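Local coordinates for hypothetical exported protein (Streptococcus pyogenes, PDB 3PSQ) that is a class B sortase involved in pilus assembly, probably working through an acyl-thioester intermediate, at residues 123-126 with 130-133; 51-56 with 81-86. All blocks are in the same frame, centred on the assembly; numbering follows the deposited sequence.

Contact 1. Residues 123-126 with 130-133. With ZN (zinc ion), chain N.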
loop_
_atom_site.group_PDB
_atom_site.type_symbol
_atom_site.label_atom_id
_atom_site.label_comp_id
_atom_site.label_asym_id
_atom_site.label_seq_id
_atom_site.Cartn_x
_atom_site.Cartn_y
_atom_site.Cartn_z
ATOM N N ILE A 123 1.349 -5.654 8.638
ATOM C CA ILE A 123 2.076 -6.369 7.634
ATOM C C ILE A 123 2.920 -7.410 8.340
ATOM O O ILE A 123 3.464 -7.132 9.393
ATOM C CB ILE A 123 2.966 -5.408 6.800
ATOM C CG1 ILE A 123 2.117 -4.647 5.785
ATOM C CG2 ILE A 123 4.108 -6.153 6.101
ATOM C CD1 ILE A 123 2.792 -3.394 5.278
ATOM N N GLU A 124 3.029 -8.602 7.768
ATOM C CA GLU A 124 3.990 -9.549 8.245
ATOM C C GLU A 124 4.990 -9.833 7.138
ATOM O O GLU A 124 4.600 -10.195 6.015
ATOM C CB GLU A 124 3.307 -10.844 8.660
ATOM C CG GLU A 124 4.278 -11.928 9.077
ATOM C CD GLU A 124 3.586 -13.052 9.828
ATOM O OE1 GLU A 124 2.364 -12.972 10.055
ATOM O OE2 GLU A 124 4.254 -14.025 10.207
ATOM N N THR A 125 6.277 -9.721 7.464
ATOM C CA THR A 125 7.303 -9.883 6.466
ATOM C C THR A 125 7.643 -11.344 6.278
ATOM O O THR A 125 7.087 -12.210 6.955
ATOM C CB THR A 125 8.577 -9.062 6.780
ATOM O OG1 THR A 125 9.320 -9.720 7.807
ATOM C CG2 THR A 125 8.214 -7.614 7.177
ATOM N N LYS A 126 8.544 -11.615 5.344
ATOM C CA LYS A 126 8.920 -12.981 5.056
ATOM C C LYS A 126 9.830 -13.574 6.118
ATOM O O LYS A 126 9.980 -14.795 6.192
ATOM C CB LYS A 126 9.541 -13.119 3.673
ATOM C CG LYS A 126 10.852 -12.413 3.453
ATOM C CD LYS A 126 11.489 -12.929 2.165
ATOM C CE LYS A 126 12.568 -11.997 1.700
ATOM N NZ LYS A 126 12.630 -11.977 0.195
ATOM N N LYS A 130 6.549 -8.539 12.422
ATOM C CA LYS A 130 5.164 -8.064 12.391
ATOM C C LYS A 130 5.119 -6.560 12.569
ATOM O O LYS A 130 5.751 -6.013 13.470
ATOM C CB LYS A 130 4.309 -8.773 13.456
ATOM C CG LYS A 130 4.389 -10.304 13.328
ATOM C CD LYS A 130 3.099 -11.045 13.608
ATOM C CE LYS A 130 3.397 -12.549 13.701
ATOM N NZ LYS A 130 2.243 -13.290 14.317
ATOM N N LEU A 131 4.423 -5.871 11.684
ATOM C CA LEU A 131 4.442 -4.444 11.744
ATOM C C LEU A 131 3.014 -3.975 11.873
ATOM O O LEU A 131 2.105 -4.603 11.373
ATOM C CB LEU A 131 5.109 -3.836 10.504
ATOM C CG LEU A 131 6.395 -4.528 10.050
ATOM C CD1 LEU A 131 6.737 -4.194 8.602
ATOM C CD2 LEU A 131 7.551 -4.171 11.001
ATOM N N LYS A 132 2.825 -2.881 12.586
ATOM C CA LYS A 132 1.523 -2.310 12.753
ATOM C C LYS A 132 1.670 -0.943 12.164
ATOM O O LYS A 132 2.669 -0.260 12.400
ATOM C CB LYS A 132 1.142 -2.237 14.236
ATOM C CG LYS A 132 -0.177 -1.581 14.518
ATOM C CD LYS A 132 -0.503 -1.695 16.012
ATOM C CE LYS A 132 -1.279 -0.454 16.494
ATOM N NZ LYS A 132 -1.626 -0.523 17.952
ATOM N N ILE A 133 0.702 -0.557 11.361
ATOM C CA ILE A 133 0.776 0.729 10.722
ATOM C C ILE A 133 -0.409 1.527 11.181
ATOM O O ILE A 133 -1.518 1.022 11.129
ATOM C CB ILE A 133 0.742 0.569 9.169
ATOM C CG1 ILE A 133 1.989 -0.161 8.678
ATOM C CG2 ILE A 133 0.628 1.887 8.498
ATOM C CD1 ILE A 133 1.892 -1.681 8.694
HETATM ZN ZN ZN N . 3.378 -15.834 11.035
HETATM O O HOH W 1 2.875 -16.910 9.113
#
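Ile123 and Leu131 exchange two backbone hydrogen bonds, Leu131 N to Ile123 O at 2.8 Å and Ile123 N to Leu131 O at 3.0 Å, as the hydrogen-bonded pair of an antiparallel beta hairpin in the sortase sheet. One residue nearer the turn, Glu124 and Lys130 form the non-hydrogen-bonded pair, and their side chains run alongside each other on the same face. Glu124 holds its CG anti to the backbone N (chi1 176°) and stays extended, a shape that carries its carboxylate out to a zinc ion, which OE2 binds at 2.2 Å together with a water molecule. The other oxygen, OE1, makes a salt bridge to Lys22. Lys130 may add a weaker electrostatic term: its NZ is 4.3 Å from Glu124 OE1, beyond a salt bridge, and its CE methylene is the part that brushes the carboxylate. Beyond the pair, Thr125 OG1 hydrogen-bonds to Thr127 OG1 in the turn.

The opposite face is apolar. Here Leu131 CD1 meets two partners, lying 4.1 Å from Ile123 CG2 and 4.0 Å from the methyl CG2 of Thr125, whose side chain crosses it nearly at a right angle. Further along, the CD1 methyls of Ile123 and Ile133 meet at 3.9 Å.

Contact 2. Residues 51-56 with 81-86. With ZN (zinc ion), chain P.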
loop_
_atom_site.group_PDB
_atom_site.type_symbol
_atom_site.label_atom_id
_atom_site.label_comp_id
_atom_site.label_asym_id
_atom_site.label_seq_id
_atom_site.Cartn_x
_atom_site.Cartn_y
_atom_site.Cartn_z
ATOM N N ILE A 51 1.708 -10.538 -0.560
ATOM C CA ILE A 51 2.217 -9.371 -1.333
ATOM C C ILE A 51 3.469 -9.814 -2.045
ATOM O O ILE A 51 4.300 -10.500 -1.472
ATOM C CB ILE A 51 2.582 -8.161 -0.429
ATOM C CG1 ILE A 51 1.369 -7.700 0.425
ATOM C CG2 ILE A 51 3.133 -6.996 -1.243
ATOM C CD1 ILE A 51 0.114 -7.204 -0.353
ATOM N N VAL A 52 3.595 -9.427 -3.309
ATOM C CA VAL A 52 4.813 -9.697 -4.042
ATOM C C VAL A 52 5.575 -8.416 -4.277
ATOM O O VAL A 52 5.013 -7.316 -4.200
ATOM C CB VAL A 52 4.553 -10.351 -5.419
ATOM C CG1 VAL A 52 4.051 -11.773 -5.246
ATOM C CG2 VAL A 52 3.588 -9.487 -6.253
ATOM N N GLN A 53 6.857 -8.574 -4.600
ATOM C CA GLN A 53 7.594 -7.487 -5.201
ATOM C C GLN A 53 8.169 -7.960 -6.521
ATOM O O GLN A 53 8.869 -8.988 -6.568
ATOM C CB GLN A 53 8.736 -7.006 -4.314
ATOM C CG GLN A 53 9.571 -5.894 -4.987
ATOM C CD GLN A 53 10.728 -5.458 -4.114
ATOM O OE1 GLN A 53 11.666 -6.219 -3.897
ATOM N NE2 GLN A 53 10.663 -4.230 -3.603
ATOM N N GLY A 54 7.893 -7.208 -7.591
ATOM C CA GLY A 54 8.470 -7.561 -8.890
ATOM C C GLY A 54 9.802 -6.884 -9.152
ATOM O O GLY A 54 10.242 -6.044 -8.341
ATOM N N GLU A 55 10.422 -7.213 -10.291
ATOM C CA GLU A 55 11.701 -6.593 -10.705
ATOM C C GLU A 55 11.455 -5.224 -11.294
ATOM O O GLU A 55 12.397 -4.433 -11.457
ATOM C CB GLU A 55 12.460 -7.471 -11.686
ATOM C CG GLU A 55 12.877 -8.864 -11.096
ATOM C CD GLU A 55 11.724 -9.880 -11.091
ATOM O OE1 GLU A 55 11.427 -10.426 -12.166
ATOM O OE2 GLU A 55 11.136 -10.163 -10.008
ATOM N N ASN A 56 10.181 -4.946 -11.589
ATOM C CA ASN A 56 9.704 -3.653 -12.054
ATOM C C ASN A 56 8.243 -3.538 -11.628
ATOM O O ASN A 56 7.701 -4.486 -11.072
ATOM C CB ASN A 56 9.834 -3.539 -13.589
ATOM C CG ASN A 56 9.050 -4.630 -14.338
ATOM O OD1 ASN A 56 7.837 -4.654 -14.293
ATOM N ND2 ASN A 56 9.757 -5.547 -15.006
ATOM N N ASN A 81 11.589 -0.478 -3.306
ATOM C CA ASN A 81 11.546 -0.479 -1.857
ATOM C C ASN A 81 12.315 -1.636 -1.282
ATOM O O ASN A 81 12.464 -2.669 -1.926
ATOM C CB ASN A 81 10.092 -0.563 -1.373
ATOM C CG ASN A 81 9.430 0.778 -1.265
ATOM O OD1 ASN A 81 8.326 0.985 -1.803
ATOM N ND2 ASN A 81 10.067 1.702 -0.547
ATOM N N LYS A 82 12.791 -1.475 -0.047
ATOM C CA LYS A 82 13.337 -2.612 0.735
ATOM C C LYS A 82 12.196 -3.492 1.227
ATOM O O LYS A 82 11.204 -2.956 1.727
ATOM C CB LYS A 82 14.094 -2.104 1.969
ATOM C CG LYS A 82 15.468 -1.536 1.676
ATOM C CD LYS A 82 16.005 -0.828 2.907
ATOM C CE LYS A 82 17.361 -0.191 2.620
ATOM N NZ LYS A 82 18.298 -1.298 2.270
ATOM N N VAL A 83 12.343 -4.812 1.091
ATOM C CA VAL A 83 11.301 -5.761 1.507
ATOM C C VAL A 83 11.059 -5.751 3.017
ATOM O O VAL A 83 10.023 -6.226 3.512
ATOM C CB VAL A 83 11.599 -7.201 1.037
ATOM C CG1 VAL A 83 11.523 -7.287 -0.495
ATOM C CG2 VAL A 83 12.956 -7.706 1.553
ATOM N N THR A 84 12.020 -5.214 3.760
ATOM C CA THR A 84 11.963 -5.197 5.227
ATOM C C THR A 84 11.120 -4.022 5.722
ATOM O O THR A 84 10.935 -3.853 6.937
ATOM C CB THR A 84 13.352 -4.987 5.804
ATOM O OG1 THR A 84 13.931 -3.823 5.202
ATOM C CG2 THR A 84 14.260 -6.190 5.533
ATOM N N PHE A 85 10.612 -3.207 4.801
ATOM C CA PHE A 85 9.830 -2.014 5.174
ATOM C C PHE A 85 10.639 -1.008 6.002
ATOM O O PHE A 85 10.070 -0.330 6.846
ATOM C CB PHE A 85 8.494 -2.393 5.855
ATOM C CG PHE A 85 7.503 -3.053 4.896
ATOM C CD1 PHE A 85 6.574 -2.294 4.203
ATOM C CD2 PHE A 85 7.590 -4.412 4.610
ATOM C CE1 PHE A 85 5.730 -2.868 3.289
ATOM C CE2 PHE A 85 6.728 -5.000 3.684
ATOM C CZ PHE A 85 5.808 -4.223 3.027
ATOM N N GLU A 86 11.957 -0.937 5.737
ATOM C CA GLU A 86 12.927 -0.029 6.406
ATOM C C GLU A 86 12.936 1.382 5.808
ATOM O O GLU A 86 13.372 2.345 6.446
ATOM C CB GLU A 86 14.371 -0.552 6.249
ATOM C CG GLU A 86 14.799 -1.774 7.078
ATOM C CD GLU A 86 16.181 -2.285 6.660
ATOM O OE1 GLU A 86 17.155 -1.479 6.633
ATOM O OE2 GLU A 86 16.302 -3.485 6.347
HETATM ZN ZN ZN P . 9.560 -11.406 -10.583
HETATM O O HOH W 2 10.023 -13.365 -10.942
#
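Gln53 reaches across to the loop at Asn81 and Val83 with both polar atoms of its carboxamide, joining strand 48-53 of the sortase-fold sheet to the loop between strands 76-77 and 89-93. The nitrogen NE2 donates to the backbone oxygen of Asn81 at 2.9 Å, with an N-H...O angle of 160°. That oxygen lies in the amide plane of Gln53, although the donor approaches it tilted from the carbonyl plane of Asn81. The oxygen OE1 of Gln53 rests 3.6 Å from the CG1 methyl of Val83, the two side chains crossing at about a right angle. A chi1 of 177° and a chi2 of -178° stretch the glutamine to full length, enough to span the gap between backbones whose nearest CA atoms, those of Gln53 and Val83, are 7.9 Å apart.

A second acceptor, Asp78 O, also bonds to NE2, so two main-chain carbonyls fix the rotation of the amide, and the loop is held in place by Asn81, whose ND2 bonds to Tyr89 O and whose OD1 receives Leu91 N. A type I turn follows, closed by Phe85 N to Lys82 O at 3.1 Å, and it sets Val83 against the glutamine.

On the other segment the chain leads directly to a zinc site. Glu55 OE2 binds the zinc ion at 2.1 Å, while Glu55 OE1 makes a much longer approach of 2.6 Å to it; Asp35, Glu59 and a water complete the coordination.

In the sheet, strand 48-53 lies between strands 36-41 and 76-77, with Ile51 packed on Met37 and Leu40 and Val52 on Val36 and Phe76. The Asn81 loop leaves strand 76-77 and leads into strand 89-93, its antiparallel neighbour.

Overall arrangement
Phe85 joins the two contacts, whose centres are about 13 Å apart. Its ring packs against the apolar face of the hairpin, with CE1 3.6 Å from Ile123 CD1, and its CB lies 3.7 Å from Leu131 CD1. The turn of contact 2 thus supplies part of the packing for contact 1, and both reach the same sheet. Each contact also carries its own zinc, bound by Glu124 and Glu55; the two ions are 22.9 Å apart, and both differ from the zinc held by His96, Cys190 and Asp192 at the predicted active site. Val185, at the start of the strand that ends at Cys190, packs against Ile123 and Ile133.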